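PDB 3CS3: sugar-binding transcriptional regulator, LacI family from Enterococcus faecalis, which probably represses transcription by binding regulatory DNA in response to a sugar, the part crystallised being the two-lobed domain expected to hold that effector. Local coordinates for residues G19-G24 against N185-I190; F68-I73 against L86-E91; Q108-F113 against R142-F147. All blocks are in the same frame, centred on the assembly; numbering follows the deposited sequence.

Contact 1: G19-G24 against N185-I190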
ATOM      1  N   GLY A  19       3.607   3.204  -6.063  1.00 87.54           N
ATOM      2  CA  GLY A  19       2.177   3.397  -6.288  1.00 86.93           C
ATOM      3  C   GLY A  19       1.153   2.735  -5.385  1.00 89.06           C
ATOM      4  O   GLY A  19       0.055   2.410  -5.840  1.00 89.43           O
ATOM      5  N   GLY A  20       1.492   2.568  -4.105  1.00 88.10           N
ATOM      6  CA  GLY A  20       0.601   1.979  -3.102  1.00 85.97           C
ATOM      7  C   GLY A  20      -0.659   2.789  -2.859  1.00 86.48           C
ATOM      8  O   GLY A  20      -1.567   2.348  -2.150  1.00 91.90           O
ATOM      9  N   SER A  21      -0.706   3.976  -3.459  1.00 79.09           N
ATOM     10  CA  SER A  21      -1.879   4.828  -3.432  1.00 78.29           C
ATOM     11  C   SER A  21      -2.920   4.353  -4.454  1.00 80.15           C
ATOM     12  O   SER A  21      -4.093   4.735  -4.380  1.00 83.01           O
ATOM     13  CB  SER A  21      -1.472   6.284  -3.687  1.00 79.88           C
ATOM     14  OG  SER A  21      -1.675   6.671  -5.037  1.00 73.75           O
ATOM     15  N   PHE A  22      -2.493   3.527  -5.410  1.00 73.02           N
ATOM     16  CA  PHE A  22      -3.428   2.909  -6.354  1.00 64.99           C
ATOM     17  C   PHE A  22      -3.320   1.382  -6.447  1.00 58.87           C
ATOM     18  O   PHE A  22      -4.183   0.746  -7.066  1.00 52.17           O
ATOM     19  CB  PHE A  22      -3.377   3.580  -7.743  1.00 68.51           C
ATOM     20  CG  PHE A  22      -2.087   3.368  -8.496  1.00 68.10           C
ATOM     21  CD1 PHE A  22      -1.038   4.272  -8.370  1.00 66.02           C
ATOM     22  CD2 PHE A  22      -1.935   2.288  -9.361  1.00 56.34           C
ATOM     23  CE1 PHE A  22       0.148   4.088  -9.072  1.00 63.91           C
ATOM     24  CE2 PHE A  22      -0.751   2.097 -10.057  1.00 62.32           C
ATOM     25  CZ  PHE A  22       0.292   3.000  -9.915  1.00 64.12           C
ATOM     26  N   TYR A  23      -2.273   0.809  -5.839  1.00 50.75           N
ATOM     27  CA  TYR A  23      -1.978  -0.630  -5.955  1.00 45.45           C
ATOM     28  C   TYR A  23      -3.086  -1.522  -5.434  1.00 43.38           C
ATOM     29  O   TYR A  23      -3.445  -2.492  -6.090  1.00 48.74           O
ATOM     30  CB  TYR A  23      -0.666  -1.018  -5.264  1.00 43.33           C
ATOM     31  CG  TYR A  23       0.584  -0.687  -6.042  1.00 41.94           C
ATOM     32  CD1 TYR A  23       0.544  -0.478  -7.422  1.00 35.03           C
ATOM     33  CD2 TYR A  23       1.818  -0.600  -5.400  1.00 40.45           C
ATOM     34  CE1 TYR A  23       1.696  -0.171  -8.138  1.00 38.01           C
ATOM     35  CE2 TYR A  23       2.976  -0.291  -6.108  1.00 41.48           C
ATOM     36  CZ  TYR A  23       2.908  -0.082  -7.476  1.00 42.45           C
ATOM     37  OH  TYR A  23       4.053   0.221  -8.178  1.00 53.82           O
ATOM     38  N   GLY A  24      -3.625  -1.178  -4.267  1.00 37.57           N
ATOM     39  CA  GLY A  24      -4.662  -1.973  -3.618  1.00 36.29           C
ATOM     40  C   GLY A  24      -5.861  -2.247  -4.508  1.00 41.88           C
ATOM     41  O   GLY A  24      -6.338  -3.378  -4.589  1.00 48.15           O
ATOM     42  N   ASN A 185       2.425  12.420  -9.847  1.00 34.82           N
ATOM     43  CA  ASN A 185       1.494  11.599  -9.075  1.00 36.01           C
ATOM     44  C   ASN A 185       1.081  12.197  -7.734  1.00 38.30           C
ATOM     45  O   ASN A 185       1.716  13.137  -7.248  1.00 44.52           O
ATOM     46  CB  ASN A 185       1.917  10.119  -8.985  1.00 30.93           C
ATOM     47  CG  ASN A 185       3.062   9.852  -8.005  1.00 38.57           C
ATOM     48  OD1 ASN A 185       3.591  10.742  -7.329  1.00 29.12           O
ATOM     49  ND2 ASN A 185       3.440   8.585  -7.928  1.00 28.17           N
ATOM     50  N   ASP A 186       0.006  11.642  -7.168  1.00 38.90           N
ATOM     51  CA  ASP A 186      -0.566  12.061  -5.886  1.00 35.18           C
ATOM     52  C   ASP A 186       0.389  11.894  -4.708  1.00 34.78           C
ATOM     53  O   ASP A 186       0.349  12.676  -3.771  1.00 35.65           O
ATOM     54  CB  ASP A 186      -1.857  11.289  -5.595  1.00 34.97           C
ATOM     55  CG  ASP A 186      -3.104  11.970  -6.160  1.00 46.43           C
ATOM     56  OD1 ASP A 186      -2.992  12.841  -7.053  1.00 37.60           O
ATOM     57  OD2 ASP A 186      -4.213  11.631  -5.698  1.00 47.81           O
ATOM     58  N   GLU A 187       1.240  10.877  -4.762  1.00 36.00           N
ATOM     59  CA  GLU A 187       2.201  10.625  -3.689  1.00 43.97           C
ATOM     60  C   GLU A 187       3.256  11.706  -3.564  1.00 42.49           C
ATOM     61  O   GLU A 187       3.589  12.105  -2.447  1.00 48.96           O
ATOM     62  CB  GLU A 187       2.881   9.283  -3.882  1.00 47.71           C
ATOM     63  CG  GLU A 187       1.939   8.119  -3.779  1.00 60.43           C
ATOM     64  CD  GLU A 187       2.476   6.932  -4.514  1.00 72.14           C
ATOM     65  OE1 GLU A 187       3.663   6.604  -4.292  1.00 64.25           O
ATOM     66  OE2 GLU A 187       1.720   6.353  -5.322  1.00 71.89           O
ATOM     67  N   MET A 188       3.779  12.172  -4.703  1.00 41.49           N
ATOM     68  CA  MET A 188       4.699  13.313  -4.717  1.00 36.67           C
ATOM     69  C   MET A 188       3.980  14.578  -4.236  1.00 34.20           C
ATOM     70  O   MET A 188       4.559  15.381  -3.514  1.00 41.43           O
ATOM     71  CB  MET A 188       5.344  13.518  -6.102  1.00 41.43           C
ATOM     72  CG  MET A 188       6.474  12.529  -6.427  1.00 31.68           C
ATOM     73  SD  MET A 188       7.427  12.838  -7.935  1.00 25.70           S
ATOM     74  CE  MET A 188       6.095  12.918  -9.134  1.00 31.99           C
ATOM     75  N   ALA A 189       2.707  14.725  -4.606  1.00 33.65           N
ATOM     76  CA  ALA A 189       1.874  15.832  -4.130  1.00 35.20           C
ATOM     77  C   ALA A 189       1.654  15.797  -2.619  1.00 42.19           C
ATOM     78  O   ALA A 189       1.675  16.844  -1.977  1.00 52.79           O
ATOM     79  CB  ALA A 189       0.533  15.860  -4.863  1.00 30.83           C
ATOM     80  N   ILE A 190       1.453  14.601  -2.059  1.00 41.57           N
ATOM     81  CA  ILE A 190       1.316  14.426  -0.603  1.00 42.74           C
ATOM     82  C   ILE A 190       2.615  14.804   0.114  1.00 42.31           C
ATOM     83  O   ILE A 190       2.584  15.429   1.175  1.00 48.71           O
ATOM     84  CB  ILE A 190       0.833  12.991  -0.215  1.00 44.23           C
ATOM     85  CG1 ILE A 190      -0.602  12.734  -0.708  1.00 39.91           C
ATOM     86  CG2 ILE A 190       0.937  12.738   1.305  1.00 41.97           C
ATOM     87  CD1 ILE A 190      -1.662  13.716  -0.198  1.00 42.72           C
TER
HETATM   88  O   HOH W   1      -0.123   8.426  -6.539  1.00 49.27           O

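Contact 2: F68-I73 against L86-E91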
ATOM      1  N   PHE A  68      12.244  -2.547 -13.827  1.00 51.20           N
ATOM      2  CA  PHE A  68      12.267  -3.839 -14.509  1.00 45.33           C
ATOM      3  C   PHE A  68      12.686  -3.546 -15.950  1.00 47.76           C
ATOM      4  O   PHE A  68      11.938  -2.898 -16.684  1.00 50.30           O
ATOM      5  CB  PHE A  68      10.874  -4.479 -14.458  1.00 39.96           C
ATOM      6  CG  PHE A  68      10.857  -5.983 -14.630  1.00 35.06           C
ATOM      7  CD1 PHE A  68      10.171  -6.778 -13.724  1.00 39.83           C
ATOM      8  CD2 PHE A  68      11.492  -6.601 -15.704  1.00 42.75           C
ATOM      9  CE1 PHE A  68      10.127  -8.161 -13.877  1.00 55.21           C
ATOM     10  CE2 PHE A  68      11.455  -7.985 -15.864  1.00 43.45           C
ATOM     11  CZ  PHE A  68      10.769  -8.763 -14.954  1.00 48.41           C
ATOM     12  N   PRO A  69      13.891  -4.002 -16.355  1.00 53.06           N
ATOM     13  CA  PRO A  69      14.458  -3.634 -17.659  1.00 49.55           C
ATOM     14  C   PRO A  69      13.733  -4.318 -18.803  1.00 47.85           C
ATOM     15  O   PRO A  69      13.396  -5.497 -18.689  1.00 45.87           O
ATOM     16  CB  PRO A  69      15.905  -4.145 -17.577  1.00 41.44           C
ATOM     17  CG  PRO A  69      16.131  -4.479 -16.131  1.00 49.15           C
ATOM     18  CD  PRO A  69      14.799  -4.895 -15.618  1.00 51.29           C
ATOM     19  N   THR A  70      13.498  -3.566 -19.881  1.00 50.72           N
ATOM     20  CA  THR A  70      12.791  -4.041 -21.079  1.00 53.42           C
ATOM     21  C   THR A  70      13.444  -5.280 -21.695  1.00 60.11           C
ATOM     22  O   THR A  70      12.745  -6.220 -22.081  1.00 61.62           O
ATOM     23  CB  THR A  70      12.658  -2.913 -22.139  1.00 53.31           C
ATOM     24  OG1 THR A  70      12.062  -1.760 -21.535  1.00 50.55           O
ATOM     25  CG2 THR A  70      11.789  -3.344 -23.316  1.00 57.59           C
ATOM     26  N   LYS A  71      14.776  -5.286 -21.757  1.00 64.39           N
ATOM     27  CA  LYS A  71      15.538  -6.432 -22.273  1.00 69.03           C
ATOM     28  C   LYS A  71      15.287  -7.726 -21.486  1.00 63.12           C
ATOM     29  O   LYS A  71      15.210  -8.805 -22.077  1.00 59.70           O
ATOM     30  CB  LYS A  71      17.034  -6.105 -22.342  1.00 73.86           C
ATOM     31  CG  LYS A  71      17.394  -5.135 -23.467  1.00 81.91           C
ATOM     32  CD  LYS A  71      18.879  -4.779 -23.470  1.00 81.64           C
ATOM     33  CE  LYS A  71      19.194  -3.764 -24.567  1.00 85.36           C
ATOM     34  NZ  LYS A  71      20.587  -3.242 -24.482  1.00 82.00           N
ATOM     35  N   GLU A  72      15.141  -7.605 -20.166  1.00 62.82           N
ATOM     36  CA  GLU A  72      14.716  -8.719 -19.309  1.00 58.98           C
ATOM     37  C   GLU A  72      13.286  -9.175 -19.594  1.00 55.17           C
ATOM     38  O   GLU A  72      12.980 -10.364 -19.467  1.00 55.46           O
ATOM     39  CB  GLU A  72      14.849  -8.357 -17.826  1.00 60.35           C
ATOM     40  CG  GLU A  72      15.871  -9.178 -17.054  1.00 77.32           C
ATOM     41  CD  GLU A  72      17.304  -8.830 -17.401  1.00 84.72           C
ATOM     42  OE1 GLU A  72      17.978  -9.673 -18.036  1.00 84.11           O
ATOM     43  OE2 GLU A  72      17.753  -7.718 -17.043  1.00 85.24           O
ATOM     44  N   ILE A  73      12.417  -8.233 -19.967  1.00 51.45           N
ATOM     45  CA  ILE A  73      11.021  -8.547 -20.300  1.00 51.41           C
ATOM     46  C   ILE A  73      10.957  -9.350 -21.600  1.00 48.28           C
ATOM     47  O   ILE A  73      10.305 -10.393 -21.650  1.00 49.67           O
ATOM     48  CB  ILE A  73      10.109  -7.278 -20.345  1.00 50.29           C
ATOM     49  CG1 ILE A  73      10.025  -6.641 -18.955  1.00 49.12           C
ATOM     50  CG2 ILE A  73       8.706  -7.609 -20.858  1.00 47.16           C
ATOM     51  CD1 ILE A  73       9.114  -5.438 -18.855  1.00 46.70           C
ATOM     52  N   LEU A  86       2.157  -2.490 -18.171  1.00 30.64           N
ATOM     53  CA  LEU A  86       1.273  -1.415 -17.750  1.00 28.27           C
ATOM     54  C   LEU A  86       2.039  -0.098 -17.686  1.00 33.51           C
ATOM     55  O   LEU A  86       1.496   0.929 -17.281  1.00 33.36           O
ATOM     56  CB  LEU A  86       0.692  -1.729 -16.368  1.00 29.91           C
ATOM     57  CG  LEU A  86      -0.016  -3.052 -16.062  1.00 27.76           C
ATOM     58  CD1 LEU A  86      -0.734  -2.913 -14.732  1.00 22.59           C
ATOM     59  CD2 LEU A  86      -1.007  -3.464 -17.143  1.00 23.73           C
ATOM     60  N   ASP A  87       3.299  -0.133 -18.112  1.00 34.86           N
ATOM     61  CA  ASP A  87       4.237   0.942 -17.817  1.00 40.33           C
ATOM     62  C   ASP A  87       5.076   1.414 -19.002  1.00 42.26           C
ATOM     63  O   ASP A  87       5.868   2.347 -18.857  1.00 46.48           O
ATOM     64  CB  ASP A  87       5.162   0.514 -16.663  1.00 36.40           C
ATOM     65  CG  ASP A  87       5.981  -0.742 -16.982  1.00 41.15           C
ATOM     66  OD1 ASP A  87       5.793  -1.370 -18.046  1.00 38.17           O
ATOM     67  OD2 ASP A  87       6.829  -1.109 -16.149  1.00 42.33           O
ATOM     68  N   ARG A  88       4.912   0.759 -20.154  1.00 39.61           N
ATOM     69  CA  ARG A  88       5.730   1.019 -21.342  1.00 34.38           C
ATOM     70  C   ARG A  88       5.077   0.480 -22.611  1.00 37.83           C
ATOM     71  O   ARG A  88       4.121  -0.297 -22.538  1.00 41.57           O
ATOM     72  CB  ARG A  88       7.120   0.401 -21.185  1.00 33.80           C
ATOM     73  CG  ARG A  88       7.161  -1.115 -21.291  1.00 26.44           C
ATOM     74  CD  ARG A  88       8.426  -1.662 -20.676  1.00 26.93           C
ATOM     75  NE  ARG A  88       8.331  -1.686 -19.222  1.00 35.24           N
ATOM     76  CZ  ARG A  88       9.338  -1.971 -18.406  1.00 36.19           C
ATOM     77  NH1 ARG A  88       9.140  -1.986 -17.099  1.00 32.62           N
ATOM     78  NH2 ARG A  88      10.536  -2.259 -18.890  1.00 32.92           N
ATOM     79  N   THR A  89       5.596   0.896 -23.767  1.00 35.86           N
ATOM     80  CA  THR A  89       5.130   0.375 -25.056  1.00 41.39           C
ATOM     81  C   THR A  89       6.053  -0.726 -25.548  1.00 47.29           C
ATOM     82  O   THR A  89       7.221  -0.800 -25.157  1.00 49.25           O
ATOM     83  CB  THR A  89       5.034   1.455 -26.158  1.00 36.29           C
ATOM     84  OG1 THR A  89       6.310   2.078 -26.334  1.00 48.35           O
ATOM     85  CG2 THR A  89       3.990   2.503 -25.811  1.00 38.86           C
ATOM     86  N   THR A  90       5.520  -1.573 -26.419  1.00 52.45           N
ATOM     87  CA  THR A  90       6.243  -2.732 -26.915  1.00 58.70           C
ATOM     88  C   THR A  90       5.787  -3.068 -28.332  1.00 62.97           C
ATOM     89  O   THR A  90       4.721  -2.628 -28.773  1.00 67.78           O
ATOM     90  CB  THR A  90       6.041  -3.948 -25.981  1.00 54.64           C
ATOM     91  OG1 THR A  90       6.892  -5.022 -26.395  1.00 69.28           O
ATOM     92  CG2 THR A  90       4.584  -4.410 -25.994  1.00 58.84           C
ATOM     93  N   GLU A  91       6.605  -3.838 -29.041  1.00 66.37           N
ATOM     94  CA  GLU A  91       6.260  -4.299 -30.377  1.00 71.01           C
ATOM     95  C   GLU A  91       6.514  -5.799 -30.480  1.00 71.26           C
ATOM     96  O   GLU A  91       6.166  -6.440 -31.478  1.00 70.45           O
ATOM     97  CB  GLU A  91       7.066  -3.532 -31.430  1.00 76.16           C
ATOM     98  CG  GLU A  91       6.300  -3.259 -32.724  1.00 90.32           C
ATOM     99  CD  GLU A  91       5.064  -2.396 -32.506  1.00 98.08           C
ATOM    100  OE1 GLU A  91       5.216  -1.218 -32.114  1.00 99.94           O
ATOM    101  OE2 GLU A  91       3.941  -2.898 -32.728  1.00100.95           O
TER

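Contact 3: Q108-F113 against R142-F147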
ATOM      1  N   GLN A 108      -5.545  17.437 -19.559  1.00 39.05           N
ATOM      2  CA  GLN A 108      -6.619  17.872 -18.671  1.00 44.33           C
ATOM      3  C   GLN A 108      -6.116  18.626 -17.438  1.00 44.03           C
ATOM      4  O   GLN A 108      -6.777  19.547 -16.964  1.00 49.55           O
ATOM      5  CB  GLN A 108      -7.497  16.687 -18.275  1.00 42.69           C
ATOM      6  CG  GLN A 108      -8.495  16.280 -19.361  1.00 49.45           C
ATOM      7  CD  GLN A 108      -9.172  14.949 -19.077  1.00 51.78           C
ATOM      8  OE1 GLN A 108     -10.389  14.887 -18.880  1.00 67.04           O
ATOM      9  NE2 GLN A 108      -8.388  13.878 -19.048  1.00 48.19           N
ATOM     10  N   ALA A 109      -4.942  18.249 -16.935  1.00 42.07           N
ATOM     11  CA  ALA A 109      -4.354  18.932 -15.784  1.00 40.90           C
ATOM     12  C   ALA A 109      -3.752  20.267 -16.174  1.00 40.73           C
ATOM     13  O   ALA A 109      -3.958  21.270 -15.495  1.00 46.22           O
ATOM     14  CB  ALA A 109      -3.306  18.074 -15.132  1.00 36.23           C
ATOM     15  N   ILE A 110      -3.016  20.272 -17.278  1.00 42.17           N
ATOM     16  CA  ILE A 110      -2.290  21.453 -17.711  1.00 43.76           C
ATOM     17  C   ILE A 110      -3.227  22.532 -18.299  1.00 46.84           C
ATOM     18  O   ILE A 110      -2.887  23.717 -18.315  1.00 49.30           O
ATOM     19  CB  ILE A 110      -1.123  21.062 -18.661  1.00 42.67           C
ATOM     20  CG1 ILE A 110       0.125  21.887 -18.357  1.00 44.77           C
ATOM     21  CG2 ILE A 110      -1.531  21.114 -20.115  1.00 45.84           C
ATOM     22  CD1 ILE A 110       0.915  21.374 -17.161  1.00 30.10           C
ATOM     23  N   GLU A 111      -4.415  22.100 -18.728  1.00 38.37           N
ATOM     24  CA  GLU A 111      -5.493  22.969 -19.189  1.00 46.09           C
ATOM     25  C   GLU A 111      -5.999  23.851 -18.061  1.00 48.72           C
ATOM     26  O   GLU A 111      -6.436  24.974 -18.298  1.00 53.41           O
ATOM     27  CB  GLU A 111      -6.653  22.111 -19.682  1.00 46.36           C
ATOM     28  CG  GLU A 111      -7.597  22.761 -20.657  1.00 60.91           C
ATOM     29  CD  GLU A 111      -8.581  21.759 -21.242  1.00 67.08           C
ATOM     30  OE1 GLU A 111      -9.443  21.257 -20.484  1.00 79.25           O
ATOM     31  OE2 GLU A 111      -8.492  21.473 -22.458  1.00 78.98           O
ATOM     32  N   GLN A 112      -5.944  23.329 -16.837  1.00 44.93           N
ATOM     33  CA  GLN A 112      -6.415  24.045 -15.665  1.00 34.98           C
ATOM     34  C   GLN A 112      -5.471  25.176 -15.289  1.00 38.40           C
ATOM     35  O   GLN A 112      -5.918  26.220 -14.796  1.00 36.76           O
ATOM     36  CB  GLN A 112      -6.581  23.090 -14.481  1.00 36.41           C
ATOM     37  CG  GLN A 112      -7.508  21.918 -14.738  1.00 44.70           C
ATOM     38  CD  GLN A 112      -8.947  22.345 -14.889  1.00 44.00           C
ATOM     39  OE1 GLN A 112      -9.452  23.144 -14.104  1.00 38.85           O
ATOM     40  NE2 GLN A 112      -9.620  21.814 -15.904  1.00 47.46           N
ATOM     41  N   PHE A 113      -4.172  24.963 -15.506  1.00 35.07           N
ATOM     42  CA  PHE A 113      -3.174  26.010 -15.272  1.00 39.06           C
ATOM     43  C   PHE A 113      -3.309  27.128 -16.302  1.00 40.68           C
ATOM     44  O   PHE A 113      -3.201  28.300 -15.953  1.00 47.72           O
ATOM     45  CB  PHE A 113      -1.754  25.449 -15.277  1.00 36.66           C
ATOM     46  CG  PHE A 113      -1.476  24.479 -14.159  1.00 39.34           C
ATOM     47  CD1 PHE A 113      -1.034  24.931 -12.918  1.00 33.69           C
ATOM     48  CD2 PHE A 113      -1.640  23.105 -14.356  1.00 38.21           C
ATOM     49  CE1 PHE A 113      -0.768  24.027 -11.887  1.00 39.40           C
ATOM     50  CE2 PHE A 113      -1.388  22.198 -13.341  1.00 29.69           C
ATOM     51  CZ  PHE A 113      -0.950  22.659 -12.096  1.00 41.36           C
ATOM     52  N   ARG A 142       4.585  20.871 -24.243  1.00 41.33           N
ATOM     53  CA  ARG A 142       3.979  21.296 -25.513  1.00 42.38           C
ATOM     54  C   ARG A 142       2.841  22.307 -25.323  1.00 48.62           C
ATOM     55  O   ARG A 142       2.801  23.338 -26.002  1.00 50.67           O
ATOM     56  CB  ARG A 142       3.484  20.084 -26.313  1.00 39.31           C
ATOM     57  CG  ARG A 142       2.677  20.416 -27.570  1.00 46.61           C
ATOM     58  CD  ARG A 142       2.087  19.168 -28.224  1.00 51.67           C
ATOM     59  NE  ARG A 142       0.903  18.658 -27.527  1.00 65.33           N
ATOM     60  CZ  ARG A 142       0.274  17.520 -27.830  1.00 66.22           C
ATOM     61  NH1 ARG A 142      -0.794  17.150 -27.136  1.00 57.34           N
ATOM     62  NH2 ARG A 142       0.705  16.746 -28.820  1.00 59.48           N
ATOM     63  N   GLU A 143       1.932  22.018 -24.392  1.00 49.46           N
ATOM     64  CA  GLU A 143       0.791  22.902 -24.143  1.00 49.66           C
ATOM     65  C   GLU A 143       1.176  24.189 -23.417  1.00 49.61           C
ATOM     66  O   GLU A 143       0.566  25.231 -23.648  1.00 51.49           O
ATOM     67  CB  GLU A 143      -0.317  22.178 -23.382  1.00 51.32           C
ATOM     68  CG  GLU A 143      -0.995  21.046 -24.151  1.00 61.36           C
ATOM     69  CD  GLU A 143      -1.813  21.526 -25.340  1.00 69.53           C
ATOM     70  OE1 GLU A 143      -2.504  22.563 -25.225  1.00 74.41           O
ATOM     71  OE2 GLU A 143      -1.771  20.853 -26.390  1.00 66.77           O
ATOM     72  N   LEU A 144       2.177  24.115 -22.544  1.00 48.69           N
ATOM     73  CA  LEU A 144       2.653  25.302 -21.833  1.00 48.77           C
ATOM     74  C   LEU A 144       3.359  26.266 -22.785  1.00 46.58           C
ATOM     75  O   LEU A 144       3.164  27.478 -22.700  1.00 46.02           O
ATOM     76  CB  LEU A 144       3.551  24.928 -20.647  1.00 41.91           C
ATOM     77  CG  LEU A 144       2.838  24.301 -19.439  1.00 39.52           C
ATOM     78  CD1 LEU A 144       3.838  23.819 -18.413  1.00 33.24           C
ATOM     79  CD2 LEU A 144       1.802  25.221 -18.794  1.00 32.91           C
ATOM     80  N   THR A 145       4.160  25.707 -23.691  1.00 45.25           N
ATOM     81  CA  THR A 145       4.794  26.449 -24.780  1.00 46.70           C
ATOM     82  C   THR A 145       3.735  27.113 -25.670  1.00 48.90           C
ATOM     83  O   THR A 145       3.800  28.318 -25.928  1.00 47.89           O
ATOM     84  CB  THR A 145       5.698  25.511 -25.618  1.00 47.60           C
ATOM     85  OG1 THR A 145       6.671  24.904 -24.757  1.00 43.15           O
ATOM     86  CG2 THR A 145       6.412  26.261 -26.745  1.00 49.40           C
ATOM     87  N   ARG A 146       2.750  26.320 -26.096  1.00 45.82           N
ATOM     88  CA  ARG A 146       1.634  26.769 -26.933  1.00 43.49           C
ATOM     89  C   ARG A 146       0.932  28.002 -26.372  1.00 40.54           C
ATOM     90  O   ARG A 146       0.572  28.912 -27.123  1.00 43.14           O
ATOM     91  CB  ARG A 146       0.630  25.623 -27.123  1.00 42.07           C
ATOM     92  CG  ARG A 146      -0.574  25.933 -28.018  1.00 52.09           C
ATOM     93  CD  ARG A 146      -1.299  24.654 -28.420  1.00 51.01           C
ATOM     94  NE  ARG A 146      -0.638  23.991 -29.544  1.00 49.91           N
ATOM     95  CZ  ARG A 146      -0.487  22.674 -29.666  1.00 43.67           C
ATOM     96  NH1 ARG A 146      -0.931  21.852 -28.727  1.00 43.03           N
ATOM     97  NH2 ARG A 146       0.126  22.178 -30.730  1.00 41.28           N
ATOM     98  N   PHE A 147       0.758  28.040 -25.052  1.00 41.53           N
ATOM     99  CA  PHE A 147       0.053  29.145 -24.407  1.00 40.86           C
ATOM    100  C   PHE A 147       0.982  30.178 -23.756  1.00 39.21           C
ATOM    101  O   PHE A 147       0.522  31.079 -23.059  1.00 36.64           O
ATOM    102  CB  PHE A 147      -1.007  28.612 -23.431  1.00 41.67           C
ATOM    103  CG  PHE A 147      -2.170  27.966 -24.119  1.00 40.97           C
ATOM    104  CD1 PHE A 147      -3.229  28.737 -24.590  1.00 47.53           C
ATOM    105  CD2 PHE A 147      -2.197  26.589 -24.326  1.00 42.69           C
ATOM    106  CE1 PHE A 147      -4.305  28.147 -25.248  1.00 44.00           C
ATOM    107  CE2 PHE A 147      -3.263  25.985 -24.982  1.00 43.53           C
ATOM    108  CZ  PHE A 147      -4.323  26.767 -25.444  1.00 46.97           C
TER

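Contact 1: G19-G24 against N185-I190
Gly19, whose CA lies 3.1 Å from Glu187 OE2 across the contact, lays its carbonyl oxygen against two rings of its own segment as it accepts from Phe22 N and, weakly, from Tyr23 N in the turn that leads into helix 23-35: the O stands 3.3 Å above one face of Phe22 and 3.1 Å above one face of Tyr23, each time offset toward the rim. The Glu187 carboxylate reaches the 19-21 turn end first on an extended chain, with CG anti to its carbonyl carbon, and OE2 does most of the touching. Ser21 comes at the same oxygen with CB and OG, and its OG is 3.4 Å from Glu187 OE2. A water makes the firmer link, accepting from Ser21 OG at 2.8 Å and donating to Glu187 OE2 at 3.0 Å. The contact spans the two lobes of a periplasmic-binding-protein-like fold, consistent with the cleft where relatives bind their sugar, and sets the loop after strand 10-15 against the start of helix 186-196. Asn185 is the N-cap of that helix: its OD1 accepts from Met188 N at 3.0 Å, while ND2 binds Phe158 O and a glycerol, probably from the crystallisation liquor.

Contact 2: F68-I73 against L86-E91
Arg88 crosses from the loop after strand 82-85 to the start of helix 70-78, where Phe68, Thr70 and Ile73 receive it. From CB the chain leaves with CG between the backbone N and the carbonyl carbon (chi1 73°), which sends it toward the helix; a bend at chi3 then turns the guanidinium back so that NE faces the preceding residue. Arg88 CD passes Thr70 OG1 at 3.7 Å, the two side chains sliding by in opposite directions. Arg88 NE donates to Asp87 OD1 at 2.8 Å, and Arg88 NH1 forms a salt bridge with Asp87 OD2 at 2.6 Å, a side-on grip with one nitrogen for each oxygen; the guanidinium approaches both from above the carboxylate plane. CZ lies under the tip of Ile73, whose CD1 sits 3.4 Å above the centre of the Arg88 guanidinium face. At the far end Arg88 NH1 and Arg88 NH2 close on a single atom, Phe68 O, with the NH2 bond the shorter at 2.7 Å; NH1 meets that oxygen in the carbonyl plane, on a lone pair. Arg88 NH2 also donates to Thr70 OG1 at 3.1 Å.

Helix 70-78 is the connection of a beta-alpha-beta crossover between parallel strands 60-64 and 82-85, and Arg88 ties the loop that enters this helix to the loop that follows strand 82-85. Asp87 OD2 adds a bond from Asp65 N, while the Phe68 ring turns to Tyr14, edge-to-face. With a methyl over one face of the guanidinium, Asp87, Phe68 O and Thr70 OG1 together fix its plane and direction from round the edge, and its positive charge is probably largely balanced by Asp87.

Contact 3: Q108-F113 against R142-F147
Ile110 of helix 102-115 pushes between Glu143 and Leu144 of helix 131-146, joining two neighbouring helices that pack on the parallel sheet of the C-terminal lobe, a Rossmann-like alpha/beta layer of the periplasmic-binding-protein-like fold. Strand 121-125 runs beneath: Ile110 touches its Leu123 and Leu144 its Val121. The two segments come closest in backbone at Ile110 and Glu143, whose CA atoms are 7.3 Å apart.

The isoleucine has its two branches at work on different partners. Its chi1 of -139° lies well off a staggered position, a twist that may be the cost of fitting both. CG2 is directed at the stem of Glu143, and on the other branch Ile110 CG1 lies 3.8 Å from Leu144 CD2, with Ile110 CD1 carrying on to Leu144 CD1 at 4.0 Å. With CG anti to its carbonyl carbon (chi1 -72°), Leu144 brings its forked end nearer to the neighbouring helix, although its CB does not point at that helix; the isoleucine and leucine side chains meet at about a right angle, apolar against apolar.

Glu143 gives only its aliphatic part to this packing. Its chain bends at chi2 (-67°) and carries the carboxylate out from the helix, to where Arg146 reaches it. Arg146 NH1 forms a salt bridge with Glu143 OE2 at 2.7 Å, though the hydrogen bond is weak because the N-H...O angle is poor, and Glu143 OE1 lies at the edge of the guanidinium, in its plane. Arg142 NE adds a long, looser charge contact to the same OE2. On the apolar side of the bend, Glu143 CB rests 3.6 Å from Ile110 CG2.

In the fold
From the N terminus, the chain builds strand 10-15 of the mixed sheet and enters the 19-24 turn, opening the large loop that contact 1 closes 161 residues later between the lobes. Contact 2 opens and closes early inside that loop, tying the start of helix 70-78 to the loop after strand 82-85, within the N-terminal lobe. After strand 95-100 the chain passes into the other lobe, where contact 3, also nested in contact 1, pairs two helices over the four-stranded sheet. Contacts 2 and 3 follow in series, their centres 29 Å apart. Each lies within one lobe, whereas contact 1 joins the two, its centre 22 Å from that of contact 2 and 23 Å from that of contact 3.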